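Local coordinates for protein Rab GDP-dissociation inhibitor (Saccharomyces cerevisiae, PDB 3CPI) that keeps Rab GTPases such as SEC4 in their GDP-bound state by inhibiting GDP dissociation, and extracts GDP-bound YPT7 from vacuolar membranes, at residues R307-I312 with M392-L397; S116-Q121 with I331-Q336; I85-M90 with F421-D426; N316-N321 with G358-I363. One frame throughout, in Å; residues are numbered along the deposited sequence.

Interaction 1: residues R307-I312 with M392-L397; sequences RVIRAI and MGIAEL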
loop_
_atom_site.group_PDB
_atom_site.type_symbol
_atom_site.label_atom_id
_atom_site.label_comp_id
_atom_site.label_asym_id
_atom_site.label_seq_id
_atom_site.Cartn_x
_atom_site.Cartn_y
_atom_site.Cartn_z
ATOM N N ARG A 307 13.908 3.650 -8.296
ATOM C CA ARG A 307 13.821 4.697 -7.286
ATOM C C ARG A 307 12.424 5.302 -7.329
ATOM O O ARG A 307 11.852 5.482 -8.405
ATOM C CB ARG A 307 14.881 5.774 -7.522
ATOM C CG ARG A 307 16.291 5.305 -7.208
ATOM C CD ARG A 307 17.342 6.042 -8.019
ATOM N NE ARG A 307 17.432 7.459 -7.667
ATOM C CZ ARG A 307 17.177 8.460 -8.504
ATOM N NH1 ARG A 307 16.822 8.214 -9.764
ATOM N NH2 ARG A 307 17.288 9.713 -8.084
ATOM N N VAL A 308 11.886 5.611 -6.157
ATOM C CA VAL A 308 10.556 6.216 -6.035
ATOM C C VAL A 308 10.635 7.656 -5.497
ATOM O O VAL A 308 11.349 7.935 -4.523
ATOM C CB VAL A 308 9.619 5.342 -5.141
ATOM C CG1 VAL A 308 10.250 5.086 -3.767
ATOM C CG2 VAL A 308 8.219 5.964 -5.003
ATOM N N ILE A 309 9.931 8.572 -6.150
ATOM C CA ILE A 309 9.758 9.908 -5.594
ATOM C C ILE A 309 8.399 10.004 -4.907
ATOM O O ILE A 309 7.377 9.608 -5.483
ATOM C CB ILE A 309 9.948 11.047 -6.639
ATOM C CG1 ILE A 309 9.878 12.418 -5.939
ATOM C CG2 ILE A 309 8.951 10.913 -7.823
ATOM C CD1 ILE A 309 10.220 13.607 -6.822
ATOM N N ARG A 310 8.412 10.499 -3.669
ATOM C CA ARG A 310 7.194 10.798 -2.925
ATOM C C ARG A 310 7.158 12.275 -2.545
ATOM O O ARG A 310 8.137 12.812 -2.029
ATOM C CB ARG A 310 7.063 9.905 -1.684
ATOM C CG ARG A 310 6.964 8.434 -2.035
ATOM C CD ARG A 310 6.522 7.551 -0.891
ATOM N NE ARG A 310 6.403 6.165 -1.347
ATOM C CZ ARG A 310 7.356 5.240 -1.236
ATOM N NH1 ARG A 310 8.516 5.529 -0.657
ATOM N NH2 ARG A 310 7.141 4.010 -1.680
ATOM N N ALA A 311 6.036 12.925 -2.834
ATOM C CA ALA A 311 5.824 14.317 -2.447
ATOM C C ALA A 311 4.621 14.415 -1.522
ATOM O O ALA A 311 3.481 14.236 -1.953
ATOM C CB ALA A 311 5.629 15.191 -3.675
ATOM N N ILE A 312 4.882 14.671 -0.244
ATOM C CA ILE A 312 3.818 14.917 0.728
ATOM C C ILE A 312 3.434 16.404 0.660
ATOM O O ILE A 312 4.220 17.282 1.037
ATOM C CB ILE A 312 4.233 14.517 2.168
ATOM C CG1 ILE A 312 4.620 13.033 2.235
ATOM C CG2 ILE A 312 3.110 14.820 3.160
ATOM C CD1 ILE A 312 5.114 12.555 3.604
ATOM N N MET A 392 9.366 16.455 -0.107
ATOM C CA MET A 392 9.691 15.507 -1.168
ATOM C C MET A 392 10.966 14.713 -0.917
ATOM O O MET A 392 12.003 15.275 -0.544
ATOM C CB MET A 392 9.822 16.217 -2.515
ATOM C CG MET A 392 8.764 17.258 -2.819
ATOM S SD MET A 392 8.683 17.598 -4.592
ATOM C CE MET A 392 10.110 16.710 -5.208
ATOM N N GLY A 393 10.882 13.405 -1.151
ATOM C CA GLY A 393 12.026 12.512 -0.983
ATOM C C GLY A 393 12.140 11.463 -2.077
ATOM O O GLY A 393 11.185 11.199 -2.815
ATOM N N ILE A 394 13.325 10.879 -2.190
ATOM C CA ILE A 394 13.563 9.804 -3.133
ATOM C C ILE A 394 14.110 8.618 -2.365
ATOM O O ILE A 394 14.978 8.766 -1.507
ATOM C CB ILE A 394 14.527 10.225 -4.274
ATOM C CG1 ILE A 394 13.923 11.375 -5.089
ATOM C CG2 ILE A 394 14.873 9.034 -5.177
ATOM C CD1 ILE A 394 14.825 11.898 -6.176
ATOM N N ALA A 395 13.565 7.441 -2.662
ATOM C CA ALA A 395 13.985 6.200 -2.034
ATOM C C ALA A 395 14.297 5.179 -3.120
ATOM O O ALA A 395 13.594 5.111 -4.127
ATOM C CB ALA A 395 12.892 5.686 -1.117
ATOM N N GLU A 396 15.363 4.410 -2.918
ATOM C CA GLU A 396 15.710 3.307 -3.805
ATOM C C GLU A 396 15.064 2.037 -3.267
ATOM O O GLU A 396 14.961 1.842 -2.053
ATOM C CB GLU A 396 17.232 3.148 -3.902
ATOM C CG GLU A 396 17.700 2.166 -4.978
ATOM C CD GLU A 396 19.213 2.208 -5.238
ATOM O OE1 GLU A 396 19.972 2.809 -4.432
ATOM O OE2 GLU A 396 19.644 1.627 -6.258
ATOM N N LEU A 397 14.628 1.178 -4.174
ATOM C CA LEU A 397 13.878 -0.007 -3.804
ATOM C C LEU A 397 14.778 -1.220 -3.869
ATOM O O LEU A 397 15.458 -1.437 -4.867
ATOM C CB LEU A 397 12.654 -0.184 -4.717
ATOM C CG LEU A 397 11.629 0.956 -4.819
ATOM C CD1 LEU A 397 10.456 0.531 -5.716
ATOM C CD2 LEU A 397 11.124 1.370 -3.452
#
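Val-308 and Ala-395 face each other as a hydrogen-bonded pair of antiparallel strands, Val-308 N reaching Ala-395 O at 2.7 Å and Ala-395 N returning to Val-308 O at 2.9 Å. Arg-310 and Gly-393 form the next such pair, with Gly-393 N to Arg-310 O at 2.9 Å. These rungs join strands 301-315 and 389-400 in the large mixed sheet of Rab GDI. On the face shared by Val-308 and Arg-310, the CG1 methyl of Val-308, held between its backbone N and carbonyl carbon (chi1 55°), meets the Ala-395 methyl and Leu-397 CD2. The other methyl, CG2, sits over the centre of the Arg-310 guanidinium, whose NH2 is bound by the backbone oxygens of Tyr-415 and Asp-416. On the other face Arg-307 lays its CG across Glu-396, and its chain bends at chi3 (67°) to put NH2 3.8 Å from Ile-394 CD1; the Glu-396 carboxylate instead bonds Ser-303. Met-392 runs along the same face, its CG 3.9 Å from Ala-311 CB and its SD against that same methyl. An alanine here lacks CG, SD and CE, and would probably leave a gap beside Ile-309 and Ala-311, where Phe-381 also packs. The Met-392 chain folds back at its thioether, so that CE touches Ile-309 CD1 tightly, at 3.5 Å.

Interaction 2: residues S116-Q121 with I331-Q336; sequences SYVFKQ and IIPQSQ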
loop_
_atom_site.group_PDB
_atom_site.type_symbol
_atom_site.label_atom_id
_atom_site.label_comp_id
_atom_site.label_asym_id
_atom_site.label_seq_id
_atom_site.Cartn_x
_atom_site.Cartn_y
_atom_site.Cartn_z
ATOM N N SER A 116 -12.730 7.523 -5.310
ATOM C CA SER A 116 -11.774 6.826 -6.147
ATOM C C SER A 116 -11.821 7.465 -7.535
ATOM O O SER A 116 -12.865 7.473 -8.190
ATOM C CB SER A 116 -12.105 5.324 -6.206
ATOM O OG SER A 116 -11.110 4.594 -6.908
ATOM N N TYR A 117 -10.685 8.000 -7.969
ATOM C CA TYR A 117 -10.616 8.807 -9.176
ATOM C C TYR A 117 -9.555 8.321 -10.164
ATOM O O TYR A 117 -8.579 7.667 -9.791
ATOM C CB TYR A 117 -10.359 10.284 -8.814
ATOM C CG TYR A 117 -11.565 10.992 -8.229
ATOM C CD1 TYR A 117 -11.955 10.773 -6.911
ATOM C CD2 TYR A 117 -12.318 11.891 -8.998
ATOM C CE1 TYR A 117 -13.056 11.415 -6.372
ATOM C CE2 TYR A 117 -13.428 12.539 -8.463
ATOM C CZ TYR A 117 -13.783 12.297 -7.150
ATOM O OH TYR A 117 -14.877 12.923 -6.600
ATOM N N VAL A 118 -9.756 8.672 -11.425
ATOM C CA VAL A 118 -8.795 8.377 -12.478
ATOM C C VAL A 118 -8.558 9.630 -13.313
ATOM O O VAL A 118 -9.462 10.428 -13.534
ATOM C CB VAL A 118 -9.231 7.139 -13.366
ATOM C CG1 VAL A 118 -10.502 7.420 -14.135
ATOM C CG2 VAL A 118 -8.111 6.707 -14.308
ATOM N N PHE A 119 -7.324 9.783 -13.766
ATOM C CA PHE A 119 -6.905 10.914 -14.563
ATOM C C PHE A 119 -7.086 10.610 -16.058
ATOM O O PHE A 119 -6.724 9.530 -16.539
ATOM C CB PHE A 119 -5.446 11.211 -14.217
ATOM C CG PHE A 119 -4.824 12.313 -15.017
ATOM C CD1 PHE A 119 -4.770 13.611 -14.511
ATOM C CD2 PHE A 119 -4.249 12.053 -16.252
ATOM C CE1 PHE A 119 -4.173 14.632 -15.230
ATOM C CE2 PHE A 119 -3.657 13.073 -16.992
ATOM C CZ PHE A 119 -3.610 14.364 -16.476
ATOM N N LYS A 120 -7.660 11.569 -16.778
ATOM C CA LYS A 120 -7.799 11.481 -18.228
ATOM C C LYS A 120 -7.618 12.857 -18.871
ATOM O O LYS A 120 -8.368 13.795 -18.579
ATOM C CB LYS A 120 -9.153 10.876 -18.625
ATOM C CG LYS A 120 -9.409 10.846 -20.137
ATOM C CD LYS A 120 -10.691 10.112 -20.474
ATOM C CE LYS A 120 -11.002 10.191 -21.952
ATOM N NZ LYS A 120 -12.323 9.540 -22.260
ATOM N N GLN A 121 -6.605 12.959 -19.732
ATOM C CA GLN A 121 -6.383 14.135 -20.578
ATOM C C GLN A 121 -6.451 15.459 -19.807
ATOM O O GLN A 121 -7.035 16.425 -20.286
ATOM C CB GLN A 121 -7.366 14.142 -21.770
ATOM C CG GLN A 121 -7.112 13.049 -22.807
ATOM C CD GLN A 121 -8.244 12.882 -23.826
ATOM O OE1 GLN A 121 -9.222 13.641 -23.842
ATOM N NE2 GLN A 121 -8.114 11.867 -24.687
ATOM N N ILE A 331 -5.614 7.679 -9.534
ATOM C CA ILE A 331 -4.684 6.930 -10.368
ATOM C C ILE A 331 -4.468 7.675 -11.677
ATOM O O ILE A 331 -5.420 7.999 -12.389
ATOM C CB ILE A 331 -5.146 5.471 -10.573
ATOM C CG1 ILE A 331 -4.732 4.640 -9.349
ATOM C CG2 ILE A 331 -4.533 4.850 -11.840
ATOM C CD1 ILE A 331 -5.662 3.555 -9.069
ATOM N N ILE A 332 -3.206 7.984 -11.959
ATOM C CA ILE A 332 -2.832 8.603 -13.221
ATOM C C ILE A 332 -2.138 7.553 -14.085
ATOM O O ILE A 332 -0.956 7.281 -13.883
ATOM C CB ILE A 332 -1.919 9.841 -13.023
ATOM C CG1 ILE A 332 -2.535 10.821 -12.014
ATOM C CG2 ILE A 332 -1.638 10.524 -14.377
ATOM C CD1 ILE A 332 -1.598 11.934 -11.567
ATOM N N PRO A 333 -2.881 6.958 -15.044
ATOM C CA PRO A 333 -2.348 5.912 -15.921
ATOM C C PRO A 333 -1.209 6.442 -16.778
ATOM O O PRO A 333 -1.294 7.559 -17.280
ATOM C CB PRO A 333 -3.555 5.531 -16.789
ATOM C CG PRO A 333 -4.750 5.961 -15.998
ATOM C CD PRO A 333 -4.294 7.240 -15.358
ATOM N N GLN A 334 -0.159 5.637 -16.931
ATOM C CA GLN A 334 1.104 6.076 -17.538
ATOM C C GLN A 334 0.987 6.695 -18.934
ATOM O O GLN A 334 1.671 7.664 -19.233
ATOM C CB GLN A 334 2.139 4.937 -17.539
ATOM C CG GLN A 334 1.760 3.711 -18.371
ATOM C CD GLN A 334 2.489 2.456 -17.918
ATOM O OE1 GLN A 334 3.303 1.894 -18.657
ATOM N NE2 GLN A 334 2.205 2.016 -16.693
ATOM N N SER A 335 0.124 6.142 -19.781
ATOM C CA SER A 335 0.041 6.597 -21.166
ATOM C C SER A 335 -0.624 7.976 -21.306
ATOM O O SER A 335 -0.584 8.589 -22.372
ATOM C CB SER A 335 -0.682 5.564 -22.025
ATOM O OG SER A 335 -2.074 5.719 -21.875
ATOM N N GLN A 336 -1.231 8.456 -20.223
ATOM C CA GLN A 336 -1.794 9.798 -20.189
ATOM C C GLN A 336 -0.684 10.857 -20.129
ATOM O O GLN A 336 -0.880 12.003 -20.554
ATOM C CB GLN A 336 -2.767 9.944 -19.015
ATOM C CG GLN A 336 -4.078 9.165 -19.186
ATOM C CD GLN A 336 -4.943 9.684 -20.337
ATOM O OE1 GLN A 336 -5.035 10.891 -20.565
ATOM N NE2 GLN A 336 -5.587 8.769 -21.055
#
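Phe-119 reaches from strand 110-120 to Ile-332 and Gln-336, its CG anti to the backbone N (chi1 177°). Its CB lies 3.7 Å from Ile-332 CG1 and about as far from Ile-331 O. At CG the ring root meets the Ile-332 CG2 methyl, which comes closest one atom further on, 3.6 Å from Phe-119 CD2. Beyond this, CD2 and CE2 present the ring edge to Gln-336 CB, which lies near the ring plane and 3.8 Å from Phe-119 CE2. Ile-124 of the adjoining hairpin strand also touches this ring.

The backbone beneath is a parallel pairing of strands 110-120 and 328-332, part of the large mixed sheet: Val-118 pairs with Ile-331, whose N bonds Tyr-117 O and whose O accepts from Phe-119 N at 3.0 Å. Strand 328-332 stops just before Pro-333. The proline CD lies against Phe-119 O, while the Val-118 and Pro-333 side chains cross at about a right angle, Val-118 CG2 3.8 Å from Pro-333 CG; Phe-192 and Ala-196 of helix 187-197 pack on Val-118 as well.

After Pro-333 the chain turns through a short 3-10 segment, closed by Gln-336 N to Pro-333 O. The Gln-336 side chain then bends at chi2 (-66°) back over the end of the other strand, where OE1 accepts from the backbone N of Gln-121 at 2.7 Å, the donor standing above the amide carbonyl plane. The other end of this amide, NE2, donates to Glu-191 OE1.

Interaction 3: residues I85-M90 with F421-D426; sequences IPKFLM and FESMTD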
loop_
_atom_site.group_PDB
_atom_site.type_symbol
_atom_site.label_atom_id
_atom_site.label_comp_id
_atom_site.label_asym_id
_atom_site.label_seq_id
_atom_site.Cartn_x
_atom_site.Cartn_y
_atom_site.Cartn_z
ATOM N N ILE A 85 4.825 6.687 4.031
ATOM C CA ILE A 85 4.334 5.920 2.885
ATOM C C ILE A 85 2.882 5.489 3.115
ATOM O O ILE A 85 2.619 4.337 3.465
ATOM C CB ILE A 85 5.230 4.696 2.556
ATOM C CG1 ILE A 85 6.704 5.107 2.505
ATOM C CG2 ILE A 85 4.794 4.054 1.226
ATOM C CD1 ILE A 85 7.683 3.948 2.430
ATOM N N PRO A 86 1.930 6.417 2.915
ATOM C CA PRO A 86 0.528 6.048 3.093
ATOM C C PRO A 86 0.030 5.165 1.950
ATOM O O PRO A 86 0.363 5.398 0.778
ATOM C CB PRO A 86 -0.194 7.402 3.089
ATOM C CG PRO A 86 0.691 8.294 2.286
ATOM C CD PRO A 86 2.089 7.826 2.505
ATOM N N LYS A 87 -0.743 4.145 2.307
ATOM C CA LYS A 87 -1.338 3.232 1.344
ATOM C C LYS A 87 -2.734 2.837 1.811
ATOM O O LYS A 87 -2.987 2.711 3.014
ATOM C CB LYS A 87 -0.475 1.979 1.166
ATOM C CG LYS A 87 0.906 2.223 0.560
ATOM C CD LYS A 87 1.580 0.911 0.175
ATOM C CE LYS A 87 2.970 1.153 -0.391
ATOM N NZ LYS A 87 3.148 0.575 -1.759
ATOM N N PHE A 88 -3.628 2.644 0.849
ATOM C CA PHE A 88 -5.013 2.300 1.119
ATOM C C PHE A 88 -5.269 0.785 1.091
ATOM O O PHE A 88 -4.565 0.028 0.413
ATOM C CB PHE A 88 -5.937 2.994 0.106
ATOM C CG PHE A 88 -5.952 4.499 0.215
ATOM C CD1 PHE A 88 -5.955 5.286 -0.930
ATOM C CD2 PHE A 88 -5.968 5.130 1.461
ATOM C CE1 PHE A 88 -5.982 6.681 -0.839
ATOM C CE2 PHE A 88 -5.978 6.518 1.558
ATOM C CZ PHE A 88 -5.992 7.293 0.409
ATOM N N LEU A 89 -6.313 0.373 1.804
ATOM C CA LEU A 89 -6.666 -1.027 1.963
ATOM C C LEU A 89 -7.898 -1.320 1.124
ATOM O O LEU A 89 -8.912 -0.631 1.253
ATOM C CB LEU A 89 -6.935 -1.321 3.445
ATOM C CG LEU A 89 -7.432 -2.706 3.877
ATOM C CD1 LEU A 89 -6.427 -3.803 3.536
ATOM C CD2 LEU A 89 -7.798 -2.750 5.375
ATOM N N MET A 90 -7.801 -2.321 0.253
ATOM C CA MET A 90 -8.941 -2.800 -0.529
ATOM C C MET A 90 -9.896 -3.510 0.435
ATOM O O MET A 90 -9.558 -4.554 0.995
ATOM C CB MET A 90 -8.452 -3.747 -1.632
ATOM C CG MET A 90 -9.525 -4.426 -2.489
ATOM S SD MET A 90 -10.369 -3.392 -3.707
ATOM C CE MET A 90 -9.024 -2.744 -4.689
ATOM N N PHE A 421 -2.351 -1.418 -1.006
ATOM C CA PHE A 421 -1.584 -2.449 -0.301
ATOM C C PHE A 421 -1.336 -3.786 -1.011
ATOM O O PHE A 421 -0.819 -4.708 -0.391
ATOM C CB PHE A 421 -2.233 -2.731 1.064
ATOM C CG PHE A 421 -1.742 -1.839 2.188
ATOM C CD1 PHE A 421 -0.383 -1.677 2.435
ATOM C CD2 PHE A 421 -2.654 -1.191 3.024
ATOM C CE1 PHE A 421 0.068 -0.866 3.481
ATOM C CE2 PHE A 421 -2.215 -0.391 4.081
ATOM C CZ PHE A 421 -0.859 -0.223 4.306
ATOM N N GLU A 422 -1.671 -3.894 -2.295
ATOM C CA GLU A 422 -1.523 -5.168 -3.028
ATOM C C GLU A 422 -0.113 -5.792 -3.039
ATOM O O GLU A 422 0.062 -6.961 -2.676
ATOM C CB GLU A 422 -2.033 -5.033 -4.459
ATOM C CG GLU A 422 -2.030 -6.346 -5.234
ATOM C CD GLU A 422 -2.222 -6.134 -6.713
ATOM O OE1 GLU A 422 -3.009 -5.243 -7.091
ATOM O OE2 GLU A 422 -1.587 -6.851 -7.512
ATOM N N SER A 423 0.891 -5.031 -3.458
ATOM C CA SER A 423 2.236 -5.594 -3.567
ATOM C C SER A 423 2.848 -5.897 -2.203
ATOM O O SER A 423 3.680 -6.803 -2.071
ATOM C CB SER A 423 3.147 -4.687 -4.390
ATOM O OG SER A 423 3.304 -3.433 -3.765
ATOM N N MET A 424 2.431 -5.136 -1.190
ATOM C CA MET A 424 2.853 -5.376 0.190
ATOM C C MET A 424 2.277 -6.719 0.663
ATOM O O MET A 424 2.992 -7.537 1.232
ATOM C CB MET A 424 2.408 -4.208 1.077
ATOM C CG MET A 424 3.128 -4.063 2.416
ATOM S SD MET A 424 2.418 -5.024 3.768
ATOM C CE MET A 424 0.731 -4.435 3.851
ATOM N N THR A 425 0.998 -6.949 0.374
ATOM C CA THR A 425 0.314 -8.214 0.673
ATOM C C THR A 425 0.929 -9.423 -0.053
ATOM O O THR A 425 1.041 -10.514 0.521
ATOM C CB THR A 425 -1.192 -8.098 0.343
ATOM O OG1 THR A 425 -1.727 -6.941 0.999
ATOM C CG2 THR A 425 -1.970 -9.342 0.793
ATOM N N ASP A 426 1.328 -9.220 -1.308
ATOM C CA ASP A 426 2.065 -10.235 -2.064
ATOM C C ASP A 426 3.359 -10.624 -1.344
ATOM O O ASP A 426 3.675 -11.809 -1.230
ATOM C CB ASP A 426 2.382 -9.733 -3.478
ATOM C CG ASP A 426 1.144 -9.617 -4.357
ATOM O OD1 ASP A 426 1.256 -9.003 -5.446
ATOM O OD2 ASP A 426 0.063 -10.135 -3.979
HETATM O O HOH W 1 1.781 -1.993 -1.948
HETATM O O HOH W 2 4.903 -1.950 -1.408
#
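Phe-421 gives its backbone N to Phe-88 O in a weak, bent bond of 3.0 Å (128° at the hydrogen). Its ring spreads against the 87-89 backbone, with CE2 3.4 Å from Lys-87 O and CD2 beside the carbonyl of Phe-88. Lys-87 covers one ring face: its CB stands 3.8 Å from the ring centroid and almost on the normal, a CH-pi contact, and CD, on the same side, lies beyond the CD1-CE1 rim, 4.0 Å from Phe-421 CE1. At the ring edge, CD2 meets Leu-89 CB at 4.3 Å, and Leu-95 of helix 94-102 adds packing to both side chains.

Phe-421 occupies the N-cap position of the C-terminal helix, 422-436. Its carbonyl O takes two bonds, from Thr-425 N in the first turn and from Thr-425 OG1 at 2.8 Å, the hydroxyl approaching from above the carbonyl plane.

Past the ring the lysine chain continues, bending at chi4 (-124°) to bring NZ to the start of the helix. Two waters bridge NZ and Ser-423 OG, each accepting from the amine and donating to the hydroxyl; water 1 is 2.9 Å from Lys-87 NZ and 2.8 Å from Ser-423 OG. Asp-416 also binds both groups, by a salt bridge to Lys-87 and a hydrogen bond to Ser-423, while Ser-418 O takes a further bond from the same amine.

Interaction 4: residues N316-N321 with G358-I363; sequences NHPVPN and GHYLAI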
loop_
_atom_site.group_PDB
_atom_site.type_symbol
_atom_site.label_atom_id
_atom_site.label_comp_id
_atom_site.label_asym_id
_atom_site.label_seq_id
_atom_site.Cartn_x
_atom_site.Cartn_y
_atom_site.Cartn_z
ATOM N N ASN A 316 -4.860 23.673 2.060
ATOM C CA ASN A 316 -5.832 24.346 2.941
ATOM C C ASN A 316 -7.264 24.226 2.419
ATOM O O ASN A 316 -8.190 24.861 2.943
ATOM C CB ASN A 316 -5.485 25.835 3.086
ATOM C CG ASN A 316 -4.274 26.077 3.975
ATOM O OD1 ASN A 316 -3.686 25.137 4.531
ATOM N ND2 ASN A 316 -3.889 27.347 4.111
ATOM N N HIS A 317 -7.428 23.410 1.381
ATOM C CA HIS A 317 -8.690 23.268 0.666
ATOM C C HIS A 317 -8.759 21.855 0.086
ATOM O O HIS A 317 -7.719 21.218 -0.090
ATOM C CB HIS A 317 -8.736 24.284 -0.474
ATOM C CG HIS A 317 -7.673 24.066 -1.505
ATOM N ND1 HIS A 317 -6.409 24.601 -1.395
ATOM C CD2 HIS A 317 -7.678 23.347 -2.653
ATOM C CE1 HIS A 317 -5.686 24.234 -2.438
ATOM N NE2 HIS A 317 -6.433 23.473 -3.217
ATOM N N PRO A 318 -9.972 21.367 -0.239
ATOM C CA PRO A 318 -10.037 20.025 -0.819
ATOM C C PRO A 318 -9.537 20.054 -2.257
ATOM O O PRO A 318 -9.403 21.138 -2.844
ATOM C CB PRO A 318 -11.536 19.682 -0.779
ATOM C CG PRO A 318 -12.203 20.797 0.001
ATOM C CD PRO A 318 -11.306 21.983 -0.136
ATOM N N VAL A 319 -9.244 18.883 -2.814
ATOM C CA VAL A 319 -8.756 18.794 -4.188
ATOM C C VAL A 319 -9.886 19.210 -5.130
ATOM O O VAL A 319 -11.022 18.777 -4.954
ATOM C CB VAL A 319 -8.225 17.363 -4.515
ATOM C CG1 VAL A 319 -7.749 17.259 -5.960
ATOM C CG2 VAL A 319 -7.107 16.979 -3.550
ATOM N N PRO A 320 -9.585 20.086 -6.105
ATOM C CA PRO A 320 -10.589 20.479 -7.100
ATOM C C PRO A 320 -11.203 19.290 -7.827
ATOM O O PRO A 320 -10.510 18.300 -8.112
ATOM C CB PRO A 320 -9.795 21.332 -8.088
ATOM C CG PRO A 320 -8.661 21.861 -7.295
ATOM C CD PRO A 320 -8.304 20.784 -6.317
ATOM N N ASN A 321 -12.500 19.406 -8.109
ATOM C CA ASN A 321 -13.260 18.432 -8.881
ATOM C C ASN A 321 -13.428 17.078 -8.182
ATOM O O ASN A 321 -13.532 16.040 -8.840
ATOM C CB ASN A 321 -12.688 18.277 -10.300
ATOM C CG ASN A 321 -12.524 19.615 -11.022
ATOM O OD1 ASN A 321 -11.510 19.860 -11.683
ATOM N ND2 ASN A 321 -13.521 20.484 -10.897
ATOM N N GLY A 358 -9.466 21.683 8.543
ATOM C CA GLY A 358 -9.279 22.582 7.398
ATOM C C GLY A 358 -8.065 22.292 6.526
ATOM O O GLY A 358 -7.850 22.962 5.512
ATOM N N HIS A 359 -7.264 21.301 6.915
ATOM C CA HIS A 359 -6.072 20.923 6.149
ATOM C C HIS A 359 -6.207 19.540 5.497
ATOM O O HIS A 359 -6.947 18.676 5.989
ATOM C CB HIS A 359 -4.830 20.959 7.041
ATOM C CG HIS A 359 -4.490 22.324 7.556
ATOM N ND1 HIS A 359 -3.840 23.269 6.790
ATOM C CD2 HIS A 359 -4.707 22.900 8.762
ATOM C CE1 HIS A 359 -3.677 24.371 7.502
ATOM N NE2 HIS A 359 -4.188 24.171 8.703
ATOM N N TYR A 360 -5.486 19.344 4.392
ATOM C CA TYR A 360 -5.472 18.069 3.659
ATOM C C TYR A 360 -4.043 17.612 3.396
ATOM O O TYR A 360 -3.148 18.440 3.190
ATOM C CB TYR A 360 -6.212 18.203 2.322
ATOM C CG TYR A 360 -7.699 18.453 2.463
ATOM C CD1 TYR A 360 -8.184 19.709 2.832
ATOM C CD2 TYR A 360 -8.618 17.435 2.221
ATOM C CE1 TYR A 360 -9.542 19.944 2.969
ATOM C CE2 TYR A 360 -9.977 17.655 2.355
ATOM C CZ TYR A 360 -10.434 18.914 2.729
ATOM O OH TYR A 360 -11.780 19.144 2.864
ATOM N N LEU A 361 -3.834 16.295 3.413
ATOM C CA LEU A 361 -2.570 15.718 2.974
ATOM C C LEU A 361 -2.771 15.054 1.622
ATOM O O LEU A 361 -3.645 14.207 1.463
ATOM C CB LEU A 361 -2.029 14.705 3.991
ATOM C CG LEU A 361 -1.588 15.209 5.367
ATOM C CD1 LEU A 361 -1.410 14.042 6.330
ATOM C CD2 LEU A 361 -0.322 16.050 5.281
ATOM N N ALA A 362 -1.974 15.469 0.650
ATOM C CA ALA A 362 -1.990 14.877 -0.676
ATOM C C ALA A 362 -0.604 14.335 -0.960
ATOM O O ALA A 362 0.340 15.103 -1.119
ATOM C CB ALA A 362 -2.382 15.909 -1.717
ATOM N N ILE A 363 -0.485 13.010 -0.999
ATOM C CA ILE A 363 0.812 12.363 -1.170
ATOM C C ILE A 363 0.943 11.762 -2.568
ATOM O O ILE A 363 0.176 10.883 -2.956
ATOM C CB ILE A 363 1.061 11.293 -0.075
ATOM C CG1 ILE A 363 0.847 11.883 1.329
ATOM C CG2 ILE A 363 2.471 10.701 -0.182
ATOM C CD1 ILE A 363 -0.564 11.707 1.897
#
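Tyr-360 offers one ring face to Pro-318, whose CA stands 3.8 Å from the ring centroid and close to its normal, a CH-pi contact. The Pro-318 ring slants past the phenol end: CB lies 3.8 Å from Tyr-360 CZ, and CG comes to 3.3 Å from Tyr-360 OH. Nearer the ring root, the peptide joining His-317 to Pro-318 crosses the ring, with His-317 O 3.3 Å from Tyr-360 CD1. The tyrosine CG lies anti to its own carbonyl carbon (chi1 -66°), which carries the ring toward the His-317 to Pro-318 peptide. A serine in its place would probably deprive Pro-318 of its aromatic floor and leave the loop freer to move.

Asn-316, the other residue with a large share of buried surface, runs side by side with His-359. Its OD1 is 2.9 Å from His-359 ND1, at the imidazole edge, and amide and ring planes stand 72° apart. The His-359 ring also meets Phe-74. On the backbone, Asn-316 CA lies 3.5 Å from Gly-358 O in a CA-H...O contact. The His-317 side chain is bound outside this pair, NE2 to Leu-384 O.

Tyr-360 and Leu-315 are joined by backbone hydrogen bonding where strand 301-315 ends and strand 360-367 begins. The arrangement is thus a surface loop leaving an antiparallel strand pair, folded over an aromatic ring of the neighbouring strand in the mixed sheet of Rab GDI.

From the N terminus, residues 85-90 come first, and their contact, interaction 3, closes the longest loop, 330 residues, when the start of the C-terminal helix meets them; it encloses the other three. Strand 110-120 follows, paired with 328-332 in interaction 2. Before that loop closes, strand 301-315 and its outgoing loop open interactions 1 and 4, so interaction 2 crosses both. Interaction 4 closes at 358-363 and is nested within interaction 1, completed at 392-397. All four reach the same mixed sheet. Ile-312 packs on Ile-363 between interactions 1 and 4, Pro-86 on Ile-363 between 3 and 4, and Tyr-117 on Asn-321 between 2 and 4.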